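Local coordinates for protein 2-methyl-3-hydroxypyridine-5-carboxylic acid oxygenase (Mesorhizobium loti, PDB 3ALJ) that probably catalyses the FAD-dependent oxygenation and ring opening of 2-methyl-3-hydroxypyridine-5-carboxylic acid, a step in the breakdown of vitamin B6, at residues Leu182-Trp196 / Phe251-Ala265. Numbering follows the deposited sequence. Where two conformers were deposited one is given.
Sequences LIVPRMKKELGHGEW and FLEPCLIEAAKLKTA
Val-184 sets its CG1 methyl against the helix backbone, 3.7 Å from Ala-259 CA, while its CG2 lies beside Cys-255 O. CG1 stands anti to the carbonyl carbon of Val-184 (chi1 -61°), the turn that carries it to the small alanine. Two residues back, Leu-182 spreads its two methyls, CD1 on Ala-259 CB at 3.7 Å and CD2 on Ala-265 CB; Leu-262 CD1 lies against Leu-182 CB, the two side chains running antiparallel. Glu-258 works through its aliphatic part, roughly perpendicular to Pro-185, with CB 3.8 Å from Pro-185 CD and CG near Met-187 SD. Its carboxylate turns to Lys-261, whose NZ meets OE1 on the syn side at 3.1 Å in a salt bridge. Shortening Glu-258 to an alanine would probably leave Lys-261 without its carboxylate mate and strip the CG contact from Met-187 SD. Strand 182-185 belongs to the seven-stranded mixed sheet, consistent with the second domain of flavoprotein aromatic hydroxylases, and helix 253-260 packs on it at an axis separation of 7.7 Å and 122° between directions; Leu-222 of the neighbouring strand touches both Val-184 and Cys-255. Beyond the strand, Cys-255 SG lies 3.5 Å from Arg-186 O and also meets Leu-191 CD2. Pro-254, in the first turn of the helix, packs its ring against Glu-190 CB and Met-187 CB. Leu-191 CD2 reaches Phe-251 O at 3.4 Å, and a water links the same two residues, donating to Leu-191 O and Phe-251 O at 2.7 Å each. Trp-196 CH2 meets Phe-251 CD2; Gly-194 C and Leu-191 CB lie on opposite faces of the indole, each offset toward the rim, and its NE1 makes three weak bonds, to the carbonyl oxygens of Leu-191, Gly-192 and His-193.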
ATOM      1  N   LEU A 182      -3.899 -13.969   0.551  1.00  9.57           N
ATOM      2  CA  LEU A 182      -3.424 -15.011  -0.355  1.00 10.38           C
ATOM      3  C   LEU A 182      -3.952 -14.732  -1.762  1.00 11.94           C
ATOM      4  O   LEU A 182      -4.967 -14.058  -1.982  1.00 10.59           O
ATOM      5  CB  LEU A 182      -4.019 -16.392   0.018  1.00 13.02           C
ATOM      6  CG  LEU A 182      -3.949 -16.758   1.473  1.00 17.43           C
ATOM      7  CD1 LEU A 182      -4.727 -17.964   1.916  1.00 15.73           C
ATOM      8  CD2 LEU A 182      -2.520 -17.092   1.795  1.00 20.54           C
ATOM      9  N   ILE A 183      -3.190 -15.263  -2.761  1.00 10.38           N
ATOM     10  CA  ILE A 183      -3.621 -15.390  -4.139  1.00 10.59           C
ATOM     11  C   ILE A 183      -3.928 -16.812  -4.428  1.00 13.14           C
ATOM     12  O   ILE A 183      -3.054 -17.717  -4.211  1.00 15.55           O
ATOM     13  CB  ILE A 183      -2.589 -14.806  -5.130  1.00  9.72           C
ATOM     14  CG1 ILE A 183      -2.133 -13.360  -4.825  1.00 12.33           C
ATOM     15  CG2 ILE A 183      -3.088 -14.946  -6.561  1.00 11.16           C
ATOM     16  CD1 ILE A 183      -3.338 -12.305  -4.800  1.00 11.17           C
ATOM     17  N   VAL A 184      -5.132 -17.041  -4.946  1.00 11.96           N
ATOM     18  CA  VAL A 184      -5.584 -18.372  -5.423  1.00 13.42           C
ATOM     19  C   VAL A 184      -6.179 -18.214  -6.816  1.00 12.85           C
ATOM     20  O   VAL A 184      -6.470 -17.130  -7.319  1.00 11.99           O
ATOM     21  CB  VAL A 184      -6.619 -19.032  -4.474  1.00 13.80           C
ATOM     22  CG1 VAL A 184      -5.941 -19.224  -3.105  1.00 15.20           C
ATOM     23  CG2 VAL A 184      -7.859 -18.117  -4.318  1.00 14.97           C
ATOM     24  N   PRO A 185      -6.357 -19.313  -7.552  1.00 14.48           N
ATOM     25  CA  PRO A 185      -7.100 -19.262  -8.797  1.00 13.71           C
ATOM     26  C   PRO A 185      -8.542 -18.776  -8.612  1.00 13.49           C
ATOM     27  O   PRO A 185      -9.118 -18.977  -7.514  1.00 16.40           O
ATOM     28  CB  PRO A 185      -7.070 -20.761  -9.289  1.00 15.83           C
ATOM     29  CG  PRO A 185      -6.004 -21.371  -8.544  1.00 17.98           C
ATOM     30  CD  PRO A 185      -5.940 -20.684  -7.190  1.00 15.95           C
ATOM     31  N   ARG A 186      -9.053 -18.101  -9.644  1.00 14.57           N
ATOM     32  CA  ARG A 186     -10.438 -17.634  -9.604  1.00 14.18           C
ATOM     33  C   ARG A 186     -11.501 -18.724  -9.394  1.00 16.59           C
ATOM     34  O   ARG A 186     -12.497 -18.449  -8.743  1.00 16.90           O
ATOM     35  CB  ARG A 186     -10.760 -16.896 -10.871  1.00 15.39           C
ATOM     36  CG  ARG A 186      -9.968 -15.549 -11.035  1.00 16.03           C
ATOM     37  CD  ARG A 186     -10.538 -14.389 -10.178  1.00 15.40           C
ATOM     38  NE  ARG A 186     -11.960 -14.130 -10.345  1.00 17.66           N
ATOM     39  CZ  ARG A 186     -12.488 -13.339 -11.259  1.00 14.99           C
ATOM     40  NH1 ARG A 186     -11.785 -12.642 -12.177  1.00 19.56           N
ATOM     41  NH2 ARG A 186     -13.799 -13.182 -11.227  1.00 22.21           N
ATOM     42  N   MET A 187     -11.271 -19.927  -9.961  1.00 17.21           N
ATOM     43  CA  MET A 187     -12.249 -21.023  -9.910  1.00 17.72           C
ATOM     44  C   MET A 187     -13.635 -20.534 -10.335  1.00 19.06           C
ATOM     45  O   MET A 187     -14.629 -20.932  -9.720  1.00 18.69           O
ATOM     46  CB  MET A 187     -12.315 -21.642  -8.500  1.00 16.80           C
ATOM     47  CG  MET A 187     -10.923 -21.979  -7.839  1.00 21.79           C
ATOM     48  SD  MET A 187      -9.989 -23.084  -8.910  1.00 22.62           S
ATOM     49  CE  MET A 187     -10.918 -24.673  -8.625  1.00 24.54           C
ATOM     50  N   LYS A 188     -13.699 -19.678 -11.349  1.00 21.72           N
ATOM     51  CA  LYS A 188     -14.948 -18.915 -11.483  0.50 22.85           C
ATOM     52  C   LYS A 188     -16.095 -19.860 -11.854  1.00 24.66           C
ATOM     53  O   LYS A 188     -17.196 -19.672 -11.299  1.00 26.80           O
ATOM     54  CB  LYS A 188     -14.825 -17.700 -12.431  0.50 22.23           C
ATOM     55  CG  LYS A 188     -16.028 -16.688 -12.439  0.50 22.68           C
ATOM     56  CD  LYS A 188     -15.730 -15.569 -13.443  0.50 21.83           C
ATOM     57  CE  LYS A 188     -16.908 -14.776 -13.823  0.50 24.55           C
ATOM     58  NZ  LYS A 188     -16.499 -13.820 -14.923  0.50 22.35           N
ATOM     59  N   LYS A 189     -15.842 -20.868 -12.699  1.00 25.21           N
ATOM     60  CA  LYS A 189     -16.881 -21.800 -13.141  1.00 28.10           C
ATOM     61  C   LYS A 189     -17.399 -22.516 -11.894  1.00 26.29           C
ATOM     62  O   LYS A 189     -18.627 -22.688 -11.730  1.00 26.44           O
ATOM     63  CB  LYS A 189     -16.276 -22.797 -14.174  1.00 28.55           C
ATOM     64  CG  LYS A 189     -17.162 -24.044 -14.494  1.00 37.06           C
ATOM     65  CD  LYS A 189     -16.507 -25.358 -13.986  1.00 45.03           C
ATOM     66  CE  LYS A 189     -17.509 -26.549 -13.986  1.00 49.72           C
ATOM     67  NZ  LYS A 189     -18.404 -26.439 -12.767  1.00 52.55           N
ATOM     68  N   GLU A 190     -16.480 -22.990 -11.027  1.00 25.15           N
ATOM     69  CA  GLU A 190     -16.852 -23.786  -9.861  1.00 19.64           C
ATOM     70  C   GLU A 190     -17.625 -22.970  -8.803  1.00 20.92           C
ATOM     71  O   GLU A 190     -18.305 -23.511  -7.988  1.00 21.15           O
ATOM     72  CB  GLU A 190     -15.623 -24.391  -9.225  1.00 22.53           C
ATOM     73  CG  GLU A 190     -14.916 -25.362 -10.112  1.00 25.44           C
ATOM     74  CD  GLU A 190     -13.748 -24.765 -10.880  1.00 30.88           C
ATOM     75  OE1 GLU A 190     -13.723 -23.606 -11.423  1.00 26.27           O
ATOM     76  OE2 GLU A 190     -12.769 -25.532 -10.924  1.00 43.13           O
ATOM     77  N   LEU A 191     -17.508 -21.646  -8.866  1.00 18.15           N
ATOM     78  CA  LEU A 191     -18.286 -20.814  -7.943  1.00 17.76           C
ATOM     79  C   LEU A 191     -19.781 -20.737  -8.363  1.00 19.28           C
ATOM     80  O   LEU A 191     -20.622 -20.335  -7.562  1.00 18.26           O
ATOM     81  CB  LEU A 191     -17.725 -19.388  -7.837  1.00 19.93           C
ATOM     82  CG  LEU A 191     -16.309 -19.377  -7.180  1.00 15.92           C
ATOM     83  CD1 LEU A 191     -15.951 -17.881  -7.210  1.00 16.09           C
ATOM     84  CD2 LEU A 191     -16.226 -19.962  -5.792  1.00 16.88           C
ATOM     85  N   GLY A 192     -20.083 -21.050  -9.619  1.00 20.27           N
ATOM     86  CA  GLY A 192     -21.489 -21.184 -10.002  1.00 19.19           C
ATOM     87  C   GLY A 192     -22.139 -19.797 -10.044  1.00 21.81           C
ATOM     88  O   GLY A 192     -21.510 -18.750 -10.364  1.00 21.46           O
ATOM     89  N   HIS A 193     -23.443 -19.758  -9.765  1.00 20.99           N
ATOM     90  CA  HIS A 193     -24.163 -18.542  -9.944  1.00 19.21           C
ATOM     91  C   HIS A 193     -23.730 -17.475  -8.934  1.00 18.70           C
ATOM     92  O   HIS A 193     -23.555 -17.799  -7.769  1.00 21.48           O
ATOM     93  CB  HIS A 193     -25.638 -18.874  -9.769  1.00 19.75           C
ATOM     94  CG  HIS A 193     -26.529 -17.693  -9.787  1.00 21.34           C
ATOM     95  ND1 HIS A 193     -26.914 -17.094 -10.957  1.00 26.10           N
ATOM     96  CD2 HIS A 193     -27.102 -16.989  -8.778  1.00 24.65           C
ATOM     97  CE1 HIS A 193     -27.670 -16.050 -10.675  1.00 26.37           C
ATOM     98  NE2 HIS A 193     -27.819 -15.985  -9.371  1.00 30.31           N
ATOM     99  N   GLY A 194     -23.599 -16.252  -9.426  1.00 17.05           N
ATOM    100  CA  GLY A 194     -23.262 -15.135  -8.459  1.00 16.47           C
ATOM    101  C   GLY A 194     -22.706 -14.005  -9.243  1.00 17.73           C
ATOM    102  O   GLY A 194     -22.769 -13.964 -10.463  1.00 21.55           O
ATOM    103  N   GLU A 195     -22.098 -13.014  -8.539  1.00 14.67           N
ATOM    104  CA  GLU A 195     -21.460 -11.783  -9.143  1.00 13.98           C
ATOM    105  C   GLU A 195     -20.016 -11.858  -8.743  1.00 12.87           C
ATOM    106  O   GLU A 195     -19.505 -11.070  -7.944  1.00 12.45           O
ATOM    107  CB  GLU A 195     -22.099 -10.529  -8.671  1.00 14.31           C
ATOM    108  CG  GLU A 195     -23.559 -10.487  -9.138  1.00 18.87           C
ATOM    109  CD  GLU A 195     -24.287  -9.234  -8.708  1.00 31.05           C
ATOM    110  OE1 GLU A 195     -23.693  -8.194  -8.267  1.00 25.37           O
ATOM    111  OE2 GLU A 195     -25.515  -9.220  -8.957  1.00 35.28           O
ATOM    112  N   TRP A 196     -19.346 -12.861  -9.304  1.00 12.50           N
ATOM    113  CA  TRP A 196     -17.988 -13.252  -8.875  1.00 12.24           C
ATOM    114  C   TRP A 196     -16.877 -12.368  -9.451  1.00 10.82           C
ATOM    115  O   TRP A 196     -15.737 -12.669  -9.131  1.00 12.30           O
ATOM    116  CB  TRP A 196     -17.774 -14.743  -9.113  1.00 12.87           C
ATOM    117  CG  TRP A 196     -18.781 -15.556  -8.367  1.00 11.15           C
ATOM    118  CD1 TRP A 196     -19.671 -16.437  -8.959  1.00 15.01           C
ATOM    119  CD2 TRP A 196     -19.005 -15.665  -6.954  1.00 10.17           C
ATOM    120  NE1 TRP A 196     -20.405 -17.073  -7.977  1.00 14.41           N
ATOM    121  CE2 TRP A 196     -20.092 -16.536  -6.743  1.00 13.75           C
ATOM    122  CE3 TRP A 196     -18.497 -14.952  -5.801  1.00 10.86           C
ATOM    123  CZ2 TRP A 196     -20.546 -16.903  -5.436  1.00 13.85           C
ATOM    124  CZ3 TRP A 196     -18.986 -15.291  -4.476  1.00 11.80           C
ATOM    125  CH2 TRP A 196     -20.012 -16.247  -4.338  1.00 15.06           C
ATOM    126  N   PHE A 251     -19.921 -20.887   0.028  1.00 11.25           N
ATOM    127  CA  PHE A 251     -19.996 -20.502  -1.354  1.00 11.36           C
ATOM    128  C   PHE A 251     -18.593 -20.235  -1.995  1.00 10.95           C
ATOM    129  O   PHE A 251     -18.470 -20.097  -3.239  1.00 14.53           O
ATOM    130  CB  PHE A 251     -20.917 -19.305  -1.503  1.00 11.21           C
ATOM    131  CG  PHE A 251     -20.717 -18.331  -0.405  1.00 12.55           C
ATOM    132  CD1 PHE A 251     -21.595 -18.345   0.683  1.00 11.81           C
ATOM    133  CD2 PHE A 251     -19.629 -17.446  -0.395  1.00  9.92           C
ATOM    134  CE1 PHE A 251     -21.357 -17.524   1.823  1.00 13.77           C
ATOM    135  CE2 PHE A 251     -19.399 -16.621   0.712  1.00 13.41           C
ATOM    136  CZ  PHE A 251     -20.216 -16.642   1.816  1.00 13.23           C
ATOM    137  N   LEU A 252     -17.568 -20.100  -1.117  1.00 11.48           N
ATOM    138  CA  LEU A 252     -16.169 -19.999  -1.649  1.00 10.34           C
ATOM    139  C   LEU A 252     -15.355 -21.276  -1.500  1.00 12.62           C
ATOM    140  O   LEU A 252     -14.149 -21.241  -1.722  1.00 11.73           O
ATOM    141  CB  LEU A 252     -15.426 -18.825  -0.851  1.00 11.77           C
ATOM    142  CG  LEU A 252     -15.958 -17.412  -1.097  1.00 12.42           C
ATOM    143  CD1 LEU A 252     -14.995 -16.396  -0.408  1.00 13.08           C
ATOM    144  CD2 LEU A 252     -15.901 -17.193  -2.579  1.00 11.88           C
ATOM    145  N   GLU A 253     -15.995 -22.405  -1.165  1.00 13.23           N
ATOM    146  CA  GLU A 253     -15.227 -23.624  -0.968  1.00 14.23           C
ATOM    147  C   GLU A 253     -14.244 -23.953  -2.098  1.00 12.81           C
ATOM    148  O   GLU A 253     -13.100 -24.289  -1.771  1.00 13.85           O
ATOM    149  CB  GLU A 253     -16.168 -24.817  -0.726  1.00 14.92           C
ATOM    150  CG  GLU A 253     -15.398 -26.153  -0.588  1.00 14.61           C
ATOM    151  CD  GLU A 253     -16.405 -27.268  -0.214  1.00 20.57           C
ATOM    152  OE1 GLU A 253     -17.613 -27.134  -0.542  1.00 20.31           O
ATOM    153  OE2 GLU A 253     -15.993 -28.207   0.506  1.00 22.41           O
ATOM    154  N   PRO A 254     -14.561 -23.827  -3.388  1.00 13.07           N
ATOM    155  CA  PRO A 254     -13.527 -24.182  -4.439  1.00 13.47           C
ATOM    156  C   PRO A 254     -12.209 -23.370  -4.271  1.00 12.60           C
ATOM    157  O   PRO A 254     -11.093 -23.933  -4.239  1.00 14.39           O
ATOM    158  CB  PRO A 254     -14.232 -23.883  -5.746  1.00 14.40           C
ATOM    159  CG  PRO A 254     -15.757 -23.998  -5.375  1.00 15.80           C
ATOM    160  CD  PRO A 254     -15.861 -23.459  -3.957  1.00 15.53           C
ATOM    161  N   CYS A 255     -12.370 -22.059  -3.970  1.00 11.77           N
ATOM    162  CA  CYS A 255     -11.190 -21.200  -3.709  1.00 11.46           C
ATOM    163  C   CYS A 255     -10.545 -21.465  -2.393  1.00 10.66           C
ATOM    164  O   CYS A 255      -9.273 -21.376  -2.376  1.00 13.47           O
ATOM    165  CB  CYS A 255     -11.696 -19.739  -3.748  1.00 12.93           C
ATOM    166  SG  CYS A 255     -12.418 -19.242  -5.354  1.00 14.53           S
ATOM    167  N   LEU A 256     -11.298 -21.738  -1.329  1.00 12.00           N
ATOM    168  CA  LEU A 256     -10.738 -22.039  -0.039  1.00 11.21           C
ATOM    169  C   LEU A 256      -9.911 -23.352  -0.068  1.00 11.78           C
ATOM    170  O   LEU A 256      -8.881 -23.439   0.611  1.00 12.61           O
ATOM    171  CB  LEU A 256     -11.741 -22.041   1.079  1.00 12.41           C
ATOM    172  CG  LEU A 256     -12.392 -20.635   1.323  1.00 11.60           C
ATOM    173  CD1 LEU A 256     -13.670 -20.858   2.172  1.00 12.91           C
ATOM    174  CD2 LEU A 256     -11.395 -19.769   1.984  1.00 13.44           C
ATOM    175  N   ILE A 257     -10.374 -24.323  -0.873  1.00 13.19           N
ATOM    176  CA  ILE A 257      -9.586 -25.570  -0.948  1.00 12.91           C
ATOM    177  C   ILE A 257      -8.240 -25.209  -1.564  1.00 12.85           C
ATOM    178  O   ILE A 257      -7.203 -25.724  -1.094  1.00 15.13           O
ATOM    179  CB  ILE A 257     -10.389 -26.601  -1.803  1.00 16.28           C
ATOM    180  CG1 ILE A 257     -11.528 -27.155  -0.936  1.00 15.73           C
ATOM    181  CG2 ILE A 257      -9.444 -27.756  -2.325  1.00 15.06           C
ATOM    182  CD1 ILE A 257     -12.560 -27.984  -1.751  1.00 18.81           C
ATOM    183  N   GLU A 258      -8.188 -24.337  -2.610  1.00 12.22           N
ATOM    184  CA  GLU A 258      -6.887 -23.926  -3.171  1.00 13.93           C
ATOM    185  C   GLU A 258      -6.078 -23.162  -2.148  1.00 14.69           C
ATOM    186  O   GLU A 258      -4.852 -23.366  -1.997  1.00 15.69           O
ATOM    187  CB  GLU A 258      -6.992 -23.128  -4.459  1.00 13.60           C
ATOM    188  CG  GLU A 258      -7.869 -23.890  -5.513  1.00 17.60           C
ATOM    189  CD  GLU A 258      -7.233 -25.236  -5.894  1.00 28.07           C
ATOM    190  OE1 GLU A 258      -6.003 -25.301  -5.987  1.00 23.16           O
ATOM    191  OE2 GLU A 258      -8.010 -26.256  -6.013  1.00 27.96           O
ATOM    192  N   ALA A 259      -6.752 -22.345  -1.316  1.00 12.77           N
ATOM    193  CA  ALA A 259      -6.004 -21.596  -0.297  1.00 12.72           C
ATOM    194  C   ALA A 259      -5.318 -22.395   0.740  1.00 13.63           C
ATOM    195  O   ALA A 259      -4.210 -22.066   1.252  1.00 14.42           O
ATOM    196  CB  ALA A 259      -6.959 -20.551   0.394  1.00 12.71           C
ATOM    197  N   ALA A 260      -6.011 -23.493   1.108  1.00 15.84           N
ATOM    198  CA  ALA A 260      -5.515 -24.367   2.147  1.00 15.14           C
ATOM    199  C   ALA A 260      -4.232 -25.131   1.726  1.00 15.85           C
ATOM    200  O   ALA A 260      -3.538 -25.579   2.662  1.00 16.31           O
ATOM    201  CB  ALA A 260      -6.648 -25.352   2.580  1.00 18.03           C
ATOM    202  N   LYS A 261      -3.945 -25.178   0.435  1.00 15.05           N
ATOM    203  CA  LYS A 261      -2.655 -25.791  -0.063  1.00 17.37           C
ATOM    204  C   LYS A 261      -1.432 -24.912   0.166  1.00 19.97           C
ATOM    205  O   LYS A 261      -0.294 -25.385  -0.037  1.00 20.25           O
ATOM    206  CB  LYS A 261      -2.768 -26.058  -1.537  1.00 20.01           C
ATOM    207  CG  LYS A 261      -3.906 -27.022  -1.823  1.00 22.73           C
ATOM    208  CD  LYS A 261      -4.037 -27.134  -3.287  1.00 27.27           C
ATOM    209  CE  LYS A 261      -5.089 -28.248  -3.612  1.00 30.09           C
ATOM    210  NZ  LYS A 261      -5.421 -28.201  -5.027  1.00 33.79           N
ATOM    211  N   LEU A 262      -1.617 -23.634   0.508  1.00 16.93           N
ATOM    212  CA  LEU A 262      -0.522 -22.680   0.571  1.00 18.76           C
ATOM    213  C   LEU A 262       0.159 -22.710   1.928  1.00 19.16           C
ATOM    214  O   LEU A 262      -0.308 -22.174   2.955  1.00 21.92           O
ATOM    215  CB  LEU A 262      -1.072 -21.239   0.245  1.00 15.92           C
ATOM    216  CG  LEU A 262      -1.687 -21.022  -1.153  1.00 18.01           C
ATOM    217  CD1 LEU A 262      -2.406 -19.645  -1.298  1.00 17.66           C
ATOM    218  CD2 LEU A 262      -0.550 -21.079  -2.194  1.00 20.43           C
ATOM    219  N   LYS A 263       1.389 -23.241   1.912  1.00 22.16           N
ATOM    220  CA  LYS A 263       2.138 -23.437   3.141  0.50 23.56           C
ATOM    221  C   LYS A 263       2.938 -22.164   3.470  1.00 23.03           C
ATOM    222  O   LYS A 263       3.490 -22.079   4.519  1.00 26.72           O
ATOM    223  CB  LYS A 263       3.133 -24.593   2.939  0.50 24.51           C
ATOM    224  CG  LYS A 263       3.782 -24.542   1.579  0.50 26.53           C
ATOM    225  CD  LYS A 263       2.721 -24.789   0.528  0.50 24.38           C
ATOM    226  CE  LYS A 263       3.002 -24.283  -0.844  0.50 20.25           C
ATOM    227  NZ  LYS A 263       2.924 -22.842  -1.052  0.50 25.60           N
ATOM    228  N   THR A 264       2.982 -21.215   2.543  1.00 24.68           N
ATOM    229  CA  THR A 264       3.665 -19.920   2.707  1.00 26.44           C
ATOM    230  C   THR A 264       2.741 -18.858   3.392  1.00 23.81           C
ATOM    231  O   THR A 264       3.216 -17.758   3.690  1.00 23.49           O
ATOM    232  CB  THR A 264       3.982 -19.336   1.281  1.00 27.14           C
ATOM    233  OG1 THR A 264       2.802 -19.487   0.419  1.00 31.41           O
ATOM    234  CG2 THR A 264       5.145 -20.089   0.628  1.00 31.97           C
ATOM    235  N   ALA A 265       1.435 -19.184   3.585  1.00 19.60           N
ATOM    236  CA  ALA A 265       0.499 -18.278   4.254  1.00 19.19           C
ATOM    237  C   ALA A 265       0.962 -17.761   5.595  1.00 15.11           C
ATOM    238  O   ALA A 265       1.460 -18.497   6.429  1.00 18.47           O
ATOM    239  CB  ALA A 265      -0.873 -19.047   4.450  1.00 17.91           C
TER
HETATM  240  O   HOH W   1     -20.535 -20.671  -4.834  1.00 18.90           O